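Local coordinates for protein DspB (Aggregatibacter actinomycetemcomitans, PDB 1YHT) that hydrolyses terminal beta-linked N-acetylhexosamine residues as a family 20 glycoside hydrolase, and releases biofilm probably by cutting its polysaccharide matrix, at residues 117-122 with 145-150; 178-183 with 211-216; 271-276 with 304-309; 300-305 with 354-359. All blocks are in the same frame, centred on the assembly; numbering follows the deposited sequence.

Contact 1 (117-122 with 145-150)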
loop_
_atom_site.group_PDB
_atom_site.type_symbol
_atom_site.label_atom_id
_atom_site.label_comp_id
_atom_site.label_asym_id
_atom_site.label_seq_id
_atom_site.Cartn_x
_atom_site.Cartn_y
_atom_site.Cartn_z
ATOM N N SER A 117 -7.972 -4.476 -0.872
ATOM C CA SER A 117 -9.275 -4.968 -1.327
ATOM C C SER A 117 -10.008 -3.772 -1.915
ATOM O O SER A 117 -9.630 -2.614 -1.662
ATOM C CB SER A 117 -10.067 -5.633 -0.213
ATOM O OG SER A 117 -10.822 -4.722 0.568
ATOM N N PRO A 118 -11.060 -4.034 -2.730
ATOM C CA PRO A 118 -11.604 -5.328 -3.130
ATOM C C PRO A 118 -10.854 -6.069 -4.216
ATOM O O PRO A 118 -11.146 -7.249 -4.434
ATOM C CB PRO A 118 -13.007 -4.961 -3.686
ATOM C CG PRO A 118 -12.908 -3.610 -4.115
ATOM C CD PRO A 118 -11.841 -2.923 -3.274
ATOM N N ASN A 119 -9.949 -5.390 -4.920
ATOM C CA ASN A 119 -9.096 -6.031 -5.936
ATOM C C ASN A 119 -7.724 -6.351 -5.283
ATOM O O ASN A 119 -7.608 -6.304 -4.051
ATOM C CB ASN A 119 -9.046 -5.122 -7.190
ATOM C CG ASN A 119 -8.914 -5.907 -8.525
ATOM O OD1 ASN A 119 -9.846 -5.919 -9.397
ATOM N ND2 ASN A 119 -7.762 -6.540 -8.715
ATOM N N HIS A 120 -6.703 -6.664 -6.085
ATOM C CA HIS A 120 -5.335 -6.827 -5.583
ATOM C C HIS A 120 -5.295 -7.790 -4.374
ATOM O O HIS A 120 -4.602 -7.562 -3.370
ATOM C CB HIS A 120 -4.734 -5.450 -5.280
ATOM C CG HIS A 120 -4.347 -4.679 -6.509
ATOM N ND1 HIS A 120 -3.271 -5.035 -7.295
ATOM C CD2 HIS A 120 -4.894 -3.581 -7.097
ATOM C CE1 HIS A 120 -3.180 -4.196 -8.319
ATOM N NE2 HIS A 120 -4.139 -3.288 -8.211
ATOM N N MET A 121 -6.033 -8.902 -4.488
ATOM C CA MET A 121 -6.131 -9.855 -3.367
ATOM C C MET A 121 -6.170 -11.297 -3.770
ATOM O O MET A 121 -6.649 -12.136 -3.009
ATOM C CB MET A 121 -7.300 -9.483 -2.427
ATOM C CG MET A 121 -8.676 -9.463 -3.023
ATOM S SD MET A 121 -10.010 -9.045 -1.879
ATOM C CE MET A 121 -9.591 -10.064 -0.470
ATOM N N THR A 122 -5.631 -11.621 -4.945
ATOM C CA THR A 122 -5.660 -12.999 -5.430
ATOM C C THR A 122 -4.931 -13.980 -4.515
ATOM O O THR A 122 -5.373 -15.092 -4.362
ATOM C CB THR A 122 -5.165 -13.128 -6.866
ATOM O OG1 THR A 122 -5.896 -12.209 -7.676
ATOM C CG2 THR A 122 -5.408 -14.530 -7.403
ATOM N N VAL A 145 -17.416 -9.873 -11.173
ATOM C CA VAL A 145 -15.995 -9.854 -11.503
ATOM C C VAL A 145 -15.299 -10.897 -10.636
ATOM O O VAL A 145 -15.454 -10.911 -9.396
ATOM C CB VAL A 145 -15.363 -8.437 -11.310
ATOM C CG1 VAL A 145 -15.875 -7.471 -12.390
ATOM C CG2 VAL A 145 -15.682 -7.855 -9.956
ATOM N N ASP A 146 -14.485 -11.727 -11.272
ATOM C CA ASP A 146 -13.840 -12.839 -10.586
ATOM C C ASP A 146 -12.530 -12.483 -9.856
ATOM O O ASP A 146 -11.895 -13.340 -9.265
ATOM C CB ASP A 146 -13.579 -13.958 -11.584
ATOM C CG ASP A 146 -13.500 -15.326 -10.908
ATOM O OD1 ASP A 146 -14.413 -15.666 -10.087
ATOM O OD2 ASP A 146 -12.493 -16.034 -11.190
ATOM N N ASP A 147 -12.121 -11.227 -9.898
ATOM C CA ASP A 147 -10.896 -10.816 -9.212
ATOM C C ASP A 147 -11.167 -9.902 -8.008
ATOM O O ASP A 147 -10.261 -9.194 -7.520
ATOM C CB ASP A 147 -9.925 -10.164 -10.208
ATOM C CG ASP A 147 -10.506 -8.933 -10.900
ATOM O OD1 ASP A 147 -11.736 -8.705 -10.859
ATOM O OD2 ASP A 147 -9.708 -8.200 -11.516
ATOM N N GLU A 148 -12.415 -9.897 -7.527
ATOM C CA GLU A 148 -12.749 -9.051 -6.390
ATOM C C GLU A 148 -13.670 -9.728 -5.381
ATOM O O GLU A 148 -14.556 -10.514 -5.736
ATOM C CB GLU A 148 -13.354 -7.744 -6.862
ATOM C CG GLU A 148 -12.469 -6.929 -7.793
ATOM C CD GLU A 148 -13.075 -5.579 -8.120
ATOM O OE1 GLU A 148 -14.110 -5.231 -7.534
ATOM O OE2 GLU A 148 -12.502 -4.835 -8.929
ATOM N N ILE A 149 -13.458 -9.370 -4.120
ATOM C CA ILE A 149 -14.366 -9.730 -3.055
ATOM C C ILE A 149 -15.704 -9.048 -3.323
ATOM O O ILE A 149 -15.746 -7.943 -3.936
ATOM C CB ILE A 149 -13.779 -9.297 -1.661
ATOM C CG1 ILE A 149 -14.404 -10.110 -0.513
ATOM C CG2 ILE A 149 -14.006 -7.841 -1.419
ATOM C CD1 ILE A 149 -13.733 -11.391 -0.241
ATOM N N ASP A 150 -16.797 -9.674 -2.871
ATOM C CA ASP A 150 -18.116 -9.050 -3.010
ATOM C C ASP A 150 -18.377 -8.029 -1.931
ATOM O O ASP A 150 -18.769 -8.383 -0.812
ATOM C CB ASP A 150 -19.218 -10.100 -2.950
ATOM C CG ASP A 150 -20.574 -9.549 -3.328
ATOM O OD1 ASP A 150 -20.785 -8.296 -3.389
ATOM O OD2 ASP A 150 -21.446 -10.407 -3.493
HETATM O O HOH W 1 -7.798 -9.939 -6.541
#

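Contact 2 (178-183 with 211-216)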
loop_
_atom_site.group_PDB
_atom_site.type_symbol
_atom_site.label_atom_id
_atom_site.label_comp_id
_atom_site.label_asym_id
_atom_site.label_seq_id
_atom_site.Cartn_x
_atom_site.Cartn_y
_atom_site.Cartn_z
ATOM N N PHE A 178 -4.213 1.767 9.603
ATOM C CA PHE A 178 -4.328 0.531 8.820
ATOM C C PHE A 178 -4.798 0.935 7.439
ATOM O O PHE A 178 -5.781 1.661 7.302
ATOM C CB PHE A 178 -5.334 -0.388 9.543
ATOM C CG PHE A 178 -5.484 -1.759 8.959
ATOM C CD1 PHE A 178 -5.098 -2.886 9.690
ATOM C CD2 PHE A 178 -6.085 -1.937 7.764
ATOM C CE1 PHE A 178 -5.281 -4.176 9.191
ATOM C CE2 PHE A 178 -6.284 -3.235 7.233
ATOM C CZ PHE A 178 -5.859 -4.356 7.959
ATOM N N HIS A 179 -4.107 0.423 6.409
ATOM C CA HIS A 179 -4.397 0.800 5.049
ATOM C C HIS A 179 -5.318 -0.261 4.439
ATOM O O HIS A 179 -4.953 -1.435 4.351
ATOM C CB HIS A 179 -3.097 1.000 4.279
ATOM C CG HIS A 179 -3.236 1.811 3.022
ATOM N ND1 HIS A 179 -4.068 1.433 1.980
ATOM C CD2 HIS A 179 -2.663 2.974 2.646
ATOM C CE1 HIS A 179 -3.976 2.328 1.012
ATOM N NE2 HIS A 179 -3.101 3.251 1.369
ATOM N N ILE A 180 -6.513 0.183 4.035
ATOM C CA ILE A 180 -7.526 -0.683 3.462
ATOM C C ILE A 180 -7.497 -0.830 1.925
ATOM O O ILE A 180 -8.388 -1.485 1.310
ATOM C CB ILE A 180 -8.977 -0.291 3.942
ATOM C CG1 ILE A 180 -9.406 1.061 3.374
ATOM C CG2 ILE A 180 -9.047 -0.373 5.489
ATOM C CD1 ILE A 180 -10.825 1.423 3.579
ATOM N N GLY A 181 -6.448 -0.322 1.314
ATOM C CA GLY A 181 -6.274 -0.434 -0.103
ATOM C C GLY A 181 -7.236 0.453 -0.849
ATOM O O GLY A 181 -7.251 1.690 -0.613
ATOM N N GLY A 182 -8.027 -0.177 -1.741
ATOM C CA GLY A 182 -9.023 0.540 -2.525
ATOM C C GLY A 182 -8.522 1.094 -3.868
ATOM O O GLY A 182 -9.087 2.065 -4.394
ATOM N N ASP A 183 -7.479 0.471 -4.413
ATOM C CA ASP A 183 -6.974 0.823 -5.735
ATOM C C ASP A 183 -7.411 -0.128 -6.822
ATOM O O ASP A 183 -7.552 -1.340 -6.601
ATOM C CB ASP A 183 -5.445 0.928 -5.755
ATOM C CG ASP A 183 -4.755 -0.402 -5.389
ATOM O OD1 ASP A 183 -5.284 -1.129 -4.524
ATOM O OD2 ASP A 183 -3.683 -0.714 -5.969
ATOM N N LEU A 211 -7.763 2.360 15.638
ATOM C CA LEU A 211 -6.959 2.639 14.469
ATOM C C LEU A 211 -7.631 3.609 13.474
ATOM O O LEU A 211 -8.817 3.505 13.174
ATOM C CB LEU A 211 -6.594 1.344 13.732
ATOM C CG LEU A 211 -5.725 0.374 14.519
ATOM C CD1 LEU A 211 -5.760 -1.002 13.922
ATOM C CD2 LEU A 211 -4.281 0.905 14.579
ATOM N N LYS A 212 -6.811 4.492 12.926
ATOM C CA LYS A 212 -7.167 5.307 11.786
ATOM C C LYS A 212 -7.005 4.519 10.493
ATOM O O LYS A 212 -6.281 3.524 10.426
ATOM C CB LYS A 212 -6.318 6.566 11.752
ATOM C CG LYS A 212 -6.602 7.480 12.915
ATOM C CD LYS A 212 -5.407 8.387 13.086
ATOM C CE LYS A 212 -5.589 9.413 14.108
ATOM N NZ LYS A 212 -4.298 10.131 14.307
ATOM N N THR A 213 -7.728 4.964 9.479
ATOM C CA THR A 213 -7.787 4.320 8.178
ATOM C C THR A 213 -7.001 5.129 7.137
ATOM O O THR A 213 -7.119 6.354 7.044
ATOM C CB THR A 213 -9.300 4.211 7.734
ATOM O OG1 THR A 213 -10.066 3.546 8.749
ATOM C CG2 THR A 213 -9.459 3.523 6.396
ATOM N N ARG A 214 -6.196 4.417 6.366
ATOM C CA ARG A 214 -5.593 4.931 5.149
ATOM C C ARG A 214 -6.213 4.207 3.948
ATOM O O ARG A 214 -6.603 3.022 4.009
ATOM C CB ARG A 214 -4.058 4.808 5.182
ATOM C CG ARG A 214 -3.413 5.726 6.189
ATOM C CD ARG A 214 -2.765 6.986 5.571
ATOM N NE ARG A 214 -2.399 7.941 6.618
ATOM C CZ ARG A 214 -1.206 8.047 7.213
ATOM N NH1 ARG A 214 -0.163 7.314 6.820
ATOM N NH2 ARG A 214 -1.051 8.912 8.224
ATOM N N MET A 215 -6.323 4.947 2.849
ATOM C CA MET A 215 -6.940 4.441 1.636
ATOM C C MET A 215 -6.427 5.119 0.372
ATOM O O MET A 215 -6.200 6.312 0.383
ATOM C CB MET A 215 -8.460 4.665 1.750
ATOM C CG MET A 215 -9.212 3.930 0.738
ATOM S SD MET A 215 -11.015 4.219 0.957
ATOM C CE MET A 215 -11.098 5.827 0.246
ATOM N N TRP A 216 -6.279 4.348 -0.725
ATOM C CA TRP A 216 -5.891 4.867 -2.029
ATOM C C TRP A 216 -7.022 5.794 -2.553
ATOM O O TRP A 216 -8.185 5.633 -2.162
ATOM C CB TRP A 216 -5.601 3.718 -3.029
ATOM C CG TRP A 216 -4.431 2.831 -2.688
ATOM C CD1 TRP A 216 -4.464 1.502 -2.397
ATOM C CD2 TRP A 216 -3.053 3.221 -2.609
ATOM N NE1 TRP A 216 -3.187 1.034 -2.153
ATOM C CE2 TRP A 216 -2.308 2.067 -2.273
ATOM C CE3 TRP A 216 -2.369 4.417 -2.870
ATOM C CZ2 TRP A 216 -0.918 2.077 -2.145
ATOM C CZ3 TRP A 216 -1.020 4.439 -2.759
ATOM C CH2 TRP A 216 -0.284 3.260 -2.381
HETATM O O HOH W 2 -10.354 4.298 -3.240
#

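Contact 3 (271-276 with 304-309)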
loop_
_atom_site.group_PDB
_atom_site.type_symbol
_atom_site.label_atom_id
_atom_site.label_comp_id
_atom_site.label_asym_id
_atom_site.label_seq_id
_atom_site.Cartn_x
_atom_site.Cartn_y
_atom_site.Cartn_z
ATOM N N ASN A 271 0.695 12.699 -0.304
ATOM C CA ASN A 271 0.997 12.750 -1.695
ATOM C C ASN A 271 1.896 11.569 -2.062
ATOM O O ASN A 271 3.029 11.475 -1.633
ATOM C CB ASN A 271 1.688 14.095 -2.003
ATOM C CG ASN A 271 1.938 14.317 -3.497
ATOM O OD1 ASN A 271 1.645 13.453 -4.321
ATOM N ND2 ASN A 271 2.463 15.508 -3.850
ATOM N N TYR A 272 1.371 10.676 -2.870
ATOM C CA TYR A 272 2.101 9.503 -3.319
ATOM C C TYR A 272 2.460 9.616 -4.813
ATOM O O TYR A 272 2.857 8.623 -5.419
ATOM C CB TYR A 272 1.271 8.266 -3.070
ATOM C CG TYR A 272 1.425 7.608 -1.693
ATOM C CD1 TYR A 272 1.189 8.313 -0.523
ATOM C CD2 TYR A 272 1.765 6.257 -1.574
ATOM C CE1 TYR A 272 1.280 7.695 0.737
ATOM C CE2 TYR A 272 1.826 5.638 -0.317
ATOM C CZ TYR A 272 1.593 6.365 0.842
ATOM O OH TYR A 272 1.628 5.774 2.131
ATOM N N ASN A 273 2.274 10.827 -5.382
ATOM C CA ASN A 273 2.487 11.126 -6.844
ATOM C C ASN A 273 3.318 10.088 -7.551
ATOM O O ASN A 273 4.529 10.059 -7.372
ATOM C CB ASN A 273 3.156 12.500 -6.997
ATOM C CG ASN A 273 3.352 12.927 -8.463
ATOM O OD1 ASN A 273 3.434 12.100 -9.365
ATOM N ND2 ASN A 273 3.435 14.225 -8.682
ATOM N N SER A 274 2.681 9.260 -8.385
ATOM C CA SER A 274 3.362 8.142 -9.043
ATOM C C SER A 274 4.464 8.599 -10.009
ATOM O O SER A 274 5.447 7.917 -10.183
ATOM C CB SER A 274 2.372 7.233 -9.774
ATOM O OG SER A 274 1.668 7.968 -10.757
ATOM N N TYR A 275 4.342 9.779 -10.598
ATOM C CA TYR A 275 5.424 10.206 -11.488
ATOM C C TYR A 275 6.782 10.335 -10.800
ATOM O O TYR A 275 7.779 9.843 -11.337
ATOM C CB TYR A 275 5.083 11.502 -12.186
ATOM C CG TYR A 275 6.106 11.862 -13.244
ATOM C CD1 TYR A 275 6.102 11.243 -14.501
ATOM C CD2 TYR A 275 7.092 12.778 -12.970
ATOM C CE1 TYR A 275 7.057 11.562 -15.462
ATOM C CE2 TYR A 275 8.034 13.126 -13.933
ATOM C CZ TYR A 275 7.994 12.534 -15.170
ATOM O OH TYR A 275 8.967 12.890 -16.067
ATOM N N TYR A 276 6.835 11.018 -9.657
ATOM C CA TYR A 276 8.101 11.238 -8.925
ATOM C C TYR A 276 8.400 10.224 -7.811
ATOM O O TYR A 276 9.555 10.047 -7.403
ATOM C CB TYR A 276 8.095 12.622 -8.278
ATOM C CG TYR A 276 8.292 13.726 -9.271
ATOM C CD1 TYR A 276 9.539 13.899 -9.885
ATOM C CD2 TYR A 276 7.236 14.577 -9.634
ATOM C CE1 TYR A 276 9.739 14.895 -10.799
ATOM C CE2 TYR A 276 7.449 15.620 -10.551
ATOM C CZ TYR A 276 8.694 15.757 -11.129
ATOM O OH TYR A 276 8.935 16.743 -12.056
ATOM N N LEU A 304 6.454 19.047 -2.454
ATOM C CA LEU A 304 5.295 18.372 -1.851
ATOM C C LEU A 304 3.954 18.765 -2.522
ATOM O O LEU A 304 2.993 17.987 -2.493
ATOM C CB LEU A 304 5.259 18.637 -0.348
ATOM C CG LEU A 304 4.155 17.926 0.416
ATOM C CD1 LEU A 304 4.309 16.357 0.261
ATOM C CD2 LEU A 304 4.129 18.364 1.860
ATOM N N GLY A 305 3.897 19.946 -3.127
ATOM C CA GLY A 305 2.673 20.448 -3.736
ATOM C C GLY A 305 2.405 19.983 -5.149
ATOM O O GLY A 305 1.324 20.233 -5.723
ATOM N N VAL A 306 3.389 19.324 -5.724
ATOM C CA VAL A 306 3.286 18.768 -7.016
ATOM C C VAL A 306 2.690 17.396 -6.818
ATOM O O VAL A 306 3.383 16.489 -6.344
ATOM C CB VAL A 306 4.624 18.709 -7.705
ATOM C CG1 VAL A 306 4.516 18.028 -9.098
ATOM C CG2 VAL A 306 5.208 20.134 -7.882
ATOM N N TRP A 307 1.405 17.257 -7.195
ATOM C CA TRP A 307 0.632 16.009 -6.945
ATOM C C TRP A 307 0.166 15.338 -8.217
ATOM O O TRP A 307 -0.046 14.136 -8.213
ATOM C CB TRP A 307 -0.588 16.279 -6.078
ATOM C CG TRP A 307 -1.557 17.193 -6.735
ATOM C CD1 TRP A 307 -1.519 18.555 -6.740
ATOM C CD2 TRP A 307 -2.705 16.822 -7.509
ATOM N NE1 TRP A 307 -2.570 19.052 -7.466
ATOM C CE2 TRP A 307 -3.318 18.012 -7.947
ATOM C CE3 TRP A 307 -3.266 15.604 -7.880
ATOM C CZ2 TRP A 307 -4.466 18.017 -8.744
ATOM C CZ3 TRP A 307 -4.412 15.607 -8.671
ATOM C CH2 TRP A 307 -4.997 16.809 -9.093
ATOM N N ASP A 308 -0.028 16.102 -9.298
ATOM C CA ASP A 308 -0.636 15.573 -10.523
ATOM C C ASP A 308 0.453 15.161 -11.531
ATOM O O ASP A 308 0.747 15.880 -12.523
ATOM C CB ASP A 308 -1.655 16.567 -11.107
ATOM C CG ASP A 308 -2.278 16.104 -12.418
ATOM O OD1 ASP A 308 -2.275 14.908 -12.751
ATOM O OD2 ASP A 308 -2.772 16.973 -13.156
ATOM N N GLY A 309 1.033 13.987 -11.280
ATOM C CA GLY A 309 2.141 13.482 -12.086
ATOM C C GLY A 309 3.219 14.549 -12.194
ATOM O O GLY A 309 3.570 15.187 -11.191
#

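Contact 4 (300-305 with 354-359)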
loop_
_atom_site.group_PDB
_atom_site.type_symbol
_atom_site.label_atom_id
_atom_site.label_comp_id
_atom_site.label_asym_id
_atom_site.label_seq_id
_atom_site.Cartn_x
_atom_site.Cartn_y
_atom_site.Cartn_z
ATOM N N LYS A 300 15.711 18.157 -7.643
ATOM C CA LYS A 300 15.672 19.332 -8.540
ATOM C C LYS A 300 14.249 19.811 -8.847
ATOM O O LYS A 300 13.975 21.015 -8.815
ATOM C CB LYS A 300 16.365 18.945 -9.837
ATOM C CG LYS A 300 16.515 20.035 -10.893
ATOM C CD LYS A 300 17.887 20.643 -10.889
ATOM C CE LYS A 300 18.272 21.114 -12.299
ATOM N NZ LYS A 300 17.211 21.914 -12.921
ATOM N N ASN A 301 13.360 18.847 -9.077
ATOM C CA ASN A 301 12.074 19.071 -9.752
ATOM C C ASN A 301 10.817 18.745 -8.936
ATOM O O ASN A 301 9.735 19.195 -9.295
ATOM C CB ASN A 301 12.013 18.275 -11.081
ATOM C CG ASN A 301 13.174 18.600 -12.019
ATOM O OD1 ASN A 301 13.961 17.718 -12.406
ATOM N ND2 ASN A 301 13.296 19.843 -12.376
ATOM N N TRP A 302 10.920 17.947 -7.873
ATOM C CA TRP A 302 9.727 17.639 -7.095
ATOM C C TRP A 302 9.599 18.508 -5.855
ATOM O O TRP A 302 10.601 18.861 -5.215
ATOM C CB TRP A 302 9.641 16.150 -6.728
ATOM C CG TRP A 302 8.357 15.850 -6.007
ATOM C CD1 TRP A 302 7.098 15.850 -6.527
ATOM C CD2 TRP A 302 8.219 15.576 -4.616
ATOM N NE1 TRP A 302 6.173 15.552 -5.539
ATOM C CE2 TRP A 302 6.841 15.375 -4.359
ATOM C CE3 TRP A 302 9.129 15.414 -3.567
ATOM C CZ2 TRP A 302 6.363 15.054 -3.099
ATOM C CZ3 TRP A 302 8.638 15.131 -2.307
ATOM C CH2 TRP A 302 7.260 14.988 -2.084
ATOM N N ASP A 303 8.370 18.888 -5.523
ATOM C CA ASP A 303 8.072 19.402 -4.189
ATOM C C ASP A 303 6.721 18.887 -3.741
ATOM O O ASP A 303 5.926 18.352 -4.550
ATOM C CB ASP A 303 8.134 20.947 -4.084
ATOM C CG ASP A 303 7.057 21.648 -4.862
ATOM O OD1 ASP A 303 5.909 21.713 -4.373
ATOM O OD2 ASP A 303 7.393 22.204 -5.942
ATOM N N LEU A 304 6.454 19.047 -2.454
ATOM C CA LEU A 304 5.295 18.372 -1.851
ATOM C C LEU A 304 3.954 18.765 -2.522
ATOM O O LEU A 304 2.993 17.987 -2.493
ATOM C CB LEU A 304 5.259 18.637 -0.348
ATOM C CG LEU A 304 4.155 17.926 0.416
ATOM C CD1 LEU A 304 4.309 16.357 0.261
ATOM C CD2 LEU A 304 4.129 18.364 1.860
ATOM N N GLY A 305 3.897 19.946 -3.127
ATOM C CA GLY A 305 2.673 20.448 -3.736
ATOM C C GLY A 305 2.405 19.983 -5.149
ATOM O O GLY A 305 1.324 20.233 -5.723
ATOM N N ILE A 354 11.943 12.099 1.563
ATOM C CA ILE A 354 11.739 12.430 2.977
ATOM C C ILE A 354 12.184 13.867 3.244
ATOM O O ILE A 354 11.464 14.620 3.871
ATOM C CB ILE A 354 12.452 11.435 3.961
ATOM C CG1 ILE A 354 11.768 10.070 3.920
ATOM C CG2 ILE A 354 12.452 11.963 5.366
ATOM C CD1 ILE A 354 12.521 8.927 4.592
ATOM N N HIS A 355 13.383 14.207 2.805
ATOM C CA HIS A 355 13.901 15.546 3.010
ATOM C C HIS A 355 13.077 16.596 2.260
ATOM O O HIS A 355 12.801 17.630 2.814
ATOM C CB HIS A 355 15.366 15.658 2.597
ATOM C CG HIS A 355 16.319 14.924 3.488
ATOM N ND1 HIS A 355 16.236 14.955 4.865
ATOM C CD2 HIS A 355 17.414 14.173 3.198
ATOM C CE1 HIS A 355 17.201 14.216 5.385
ATOM N NE2 HIS A 355 17.929 13.722 4.400
ATOM N N LYS A 356 12.710 16.344 1.014
ATOM C CA LYS A 356 11.902 17.301 0.255
ATOM C C LYS A 356 10.532 17.489 0.851
ATOM O O LYS A 356 9.966 18.581 0.749
ATOM C CB LYS A 356 11.755 16.894 -1.203
ATOM C CG LYS A 356 13.043 17.004 -2.027
ATOM C CD LYS A 356 13.479 18.482 -2.306
ATOM C CE LYS A 356 12.422 19.244 -3.052
ATOM N NZ LYS A 356 12.957 19.887 -4.273
ATOM N N THR A 357 10.007 16.441 1.489
ATOM C CA THR A 357 8.690 16.515 2.110
ATOM C C THR A 357 8.764 17.332 3.415
ATOM O O THR A 357 7.961 18.234 3.654
ATOM C CB THR A 357 8.127 15.115 2.417
ATOM O OG1 THR A 357 8.031 14.332 1.208
ATOM C CG2 THR A 357 6.775 15.206 3.086
ATOM N N ASN A 358 9.710 16.975 4.266
ATOM C CA ASN A 358 9.908 17.697 5.519
ATOM C C ASN A 358 10.548 19.078 5.339
ATOM O O ASN A 358 10.410 19.922 6.194
ATOM C CB ASN A 358 10.765 16.868 6.472
ATOM C CG ASN A 358 10.003 15.727 7.100
ATOM O OD1 ASN A 358 8.774 15.688 7.062
ATOM N ND2 ASN A 358 10.728 14.803 7.723
ATOM N N GLY A 359 11.283 19.289 4.256
ATOM C CA GLY A 359 11.911 20.595 3.965
ATOM C C GLY A 359 13.373 20.631 4.380
ATOM O O GLY A 359 13.704 20.458 5.567
HETATM O O HOH W 3 12.097 21.516 -6.411
HETATM O O HOH W 4 8.447 20.204 -0.531
#

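Contact 1 (117-122 with 145-150)
Pro118 O is approached by two neighbours on the facing loop. Ile149 N donates to it at 3.2 Å, in the carbonyl plane and on a lone pair, while Glu148 CA lies 3.1 Å from the same Pro118 O in a C-H...O contact. The peptide bond before Pro118 is cis, and the proline lays CB 3.8 Å from CG2 of Ile149. Ile149 also meets Met121, whose chi1 of 60° and extended chi2 bring SD to 3.8 Å from Ile149 CB, the two side chains standing nearly perpendicular. The Asn119 amide lies near the carboxylates of both Asp147 and Glu148, its plane steep to each, and Glu148 OE2 is held by Gly186 N. A water ties the loops together further along: it donates a hydrogen bond to Asp147 O (2.8 Å), accepts from Met121 N (2.9 Å) and hydrogen-bonds to Thr122 OG1. His120, which takes no part in the contact, is hydrogen-bonded to Asp56 and Glu184. Here, then, the loop after strand 110-117 is joined to the loop leading to helix 154-171, as part of the loop layer that carries the active site of a TIM barrel.

Contact 2 (178-183 with 211-216)
His179 and Trp216 meet across two neighbouring parallel strands of the TIM barrel, 177-181 and 212-216, which helix 192-208 joins in a right-handed beta-alpha-beta crossover. The backbones are tied by four hydrogen bonds: Phe178 N to Lys212 O, Arg214 N to Phe178 O, Ile180 N to Arg214 O and, at Gly181 with its positive phi, Trp216 N to Gly181 O (2.8 Å). Packing is tight on the face carrying His179 and Arg214. The imidazole lies with one face over the Arg214 carbonyl and the Met215 backbone N, its CD2 being 3.4 Å from Arg214 CB. Arg214 bends away at chi2 (-103°) and sends its guanidinium to a salt bridge with Glu233. Ile180 CD1 packs against Thr213 CG2 and Met215 SD, 3.8 Å from each. Contacts thin out where the strands begin: Phe178 CB is 4.4 Å from Leu211 CD1, and Lys212 extends into solvent. At the other end a water donates to both Gly182 O and Trp216 O. Asp183, beside the Trp216 indole and close to a bound acetic acid, belongs to a Gly-Gly-Asp-Glu sequence that in family 20 enzymes holds the catalytic pair, consistent with an active-site position here. The histidine's rotation is fixed at two corners, since Gly181 N donates to ND1 of His179 in the ring plane (3.0 Å) and NE2 bonds to Thr235. The ring's edge is thereby directed at the tryptophan in an edge-to-face pair, with His179 CE1 3.5 Å from Trp216 NE1.

Contact 3 (271-276 with 304-309)
Asn271 and Asn273 both spend their amide N-H groups on carbonyls of the loop 304-309. Asn271 ND2 donates to Val306 O at 2.8 Å and to Leu304 O at 2.9 Å, each acceptor close to the plane of the amide. Asn273 ND2 reaches Gly309 O at 2.7 Å in a nearly straight bond (172°) and also Val306 O, at a longer 3.3 Å. Val306 O is therefore gripped by two amides, which come to it from opposite faces of its carbonyl plane. Nonpolar contacts flank this network: Tyr275 CB rests 3.5 Å from Gly309 CA, and Tyr276 CE2 lies 4.1 Å from Val306 CG1.

The carbonyl ends of the same amides fix how they are turned. Asn271 OD1 accepts from Asn273 N (2.9 Å), closing an Asx turn, and Asn273 OD1 caps the following helix through a weak bond from Tyr275 N. Each side chain has CG anti to its own N (chi1 -174° and -177°), which carries both amides across to the facing loop. Beyond them, Trp302 NE1 adds a further bond to Val306 O. The loop after helix 287-301 is thus fastened to the end of barrel strand 269-271 and the start of short helix 274-277, with strand 324-329 alongside and Trp307 resting against helix 259-264.

Contact 4 (300-305 with 354-359)
Lys356 and Trp302 make the central pair, their side chains running antiparallel alongside one another. The packing contacts come first. Lys356 CB sits 3.7 Å from Trp302 CZ3, and Thr357 OG1 meets the edge of the indole, near its plane, in a van der Waals contact 3.4 Å from Trp302 CH2. That hydroxyl is engaged within its own helix by Val353 O. The methyl of Thr357, CG2, packs 3.9 Å from Leu304 CD1.

Direct polar contacts gather at the lysine head. The chain of Lys356 curls at chi2 (-71°) and chi3 (-59°), and so brings NZ back over the end of helix 287-301, where it donates to Ile299 O. A weak approach to Trp302 O is less certain, because that carbonyl stands too close to the lysine in the model. Gathered carbonyls at a helix C-terminus carry partial negative charge, which would favour the ammonium group there. Asp303 OD1 accepts from Gly305 N (3.0 Å), an Asx turn, while its other oxygen forms a salt bridge with Arg315.

Two waters supply the rest. One accepts from Lys356 NZ (2.8 Å) and donates to Lys300 O. The second accepts from Leu304 N and donates to Lys356 O (2.6 Å), joining backbone to backbone. Taken together, a lysine of the last helix of the chain, 339-358, donates to Ile299 O at the C-terminal end of helix 287-301, where the two helices meet on the outer layer of the TIM barrel.

The four contacts sample one barrel from its core to its rim. Contact 2 lies nearest the middle, its centre about 8 Å from the centre of the chain, and alone pairs strand with strand; contact 4 lies farthest out, its centre about 21 Å from that of the chain, and mixes buried indole and methyl packing with a lysine and two waters. Contacts 1 and 3 both pin loops, the first with a single backbone bond, a water and apolar side chains, the second mainly with asparagine amides. Asp183 of contact 2 touches His120 of contact 1, and Trp216 touches Tyr272 of contact 3. Contacts 3 and 4 share Leu304 and Gly305, whereas contacts 1 and 4 lie on opposite sides of the centre.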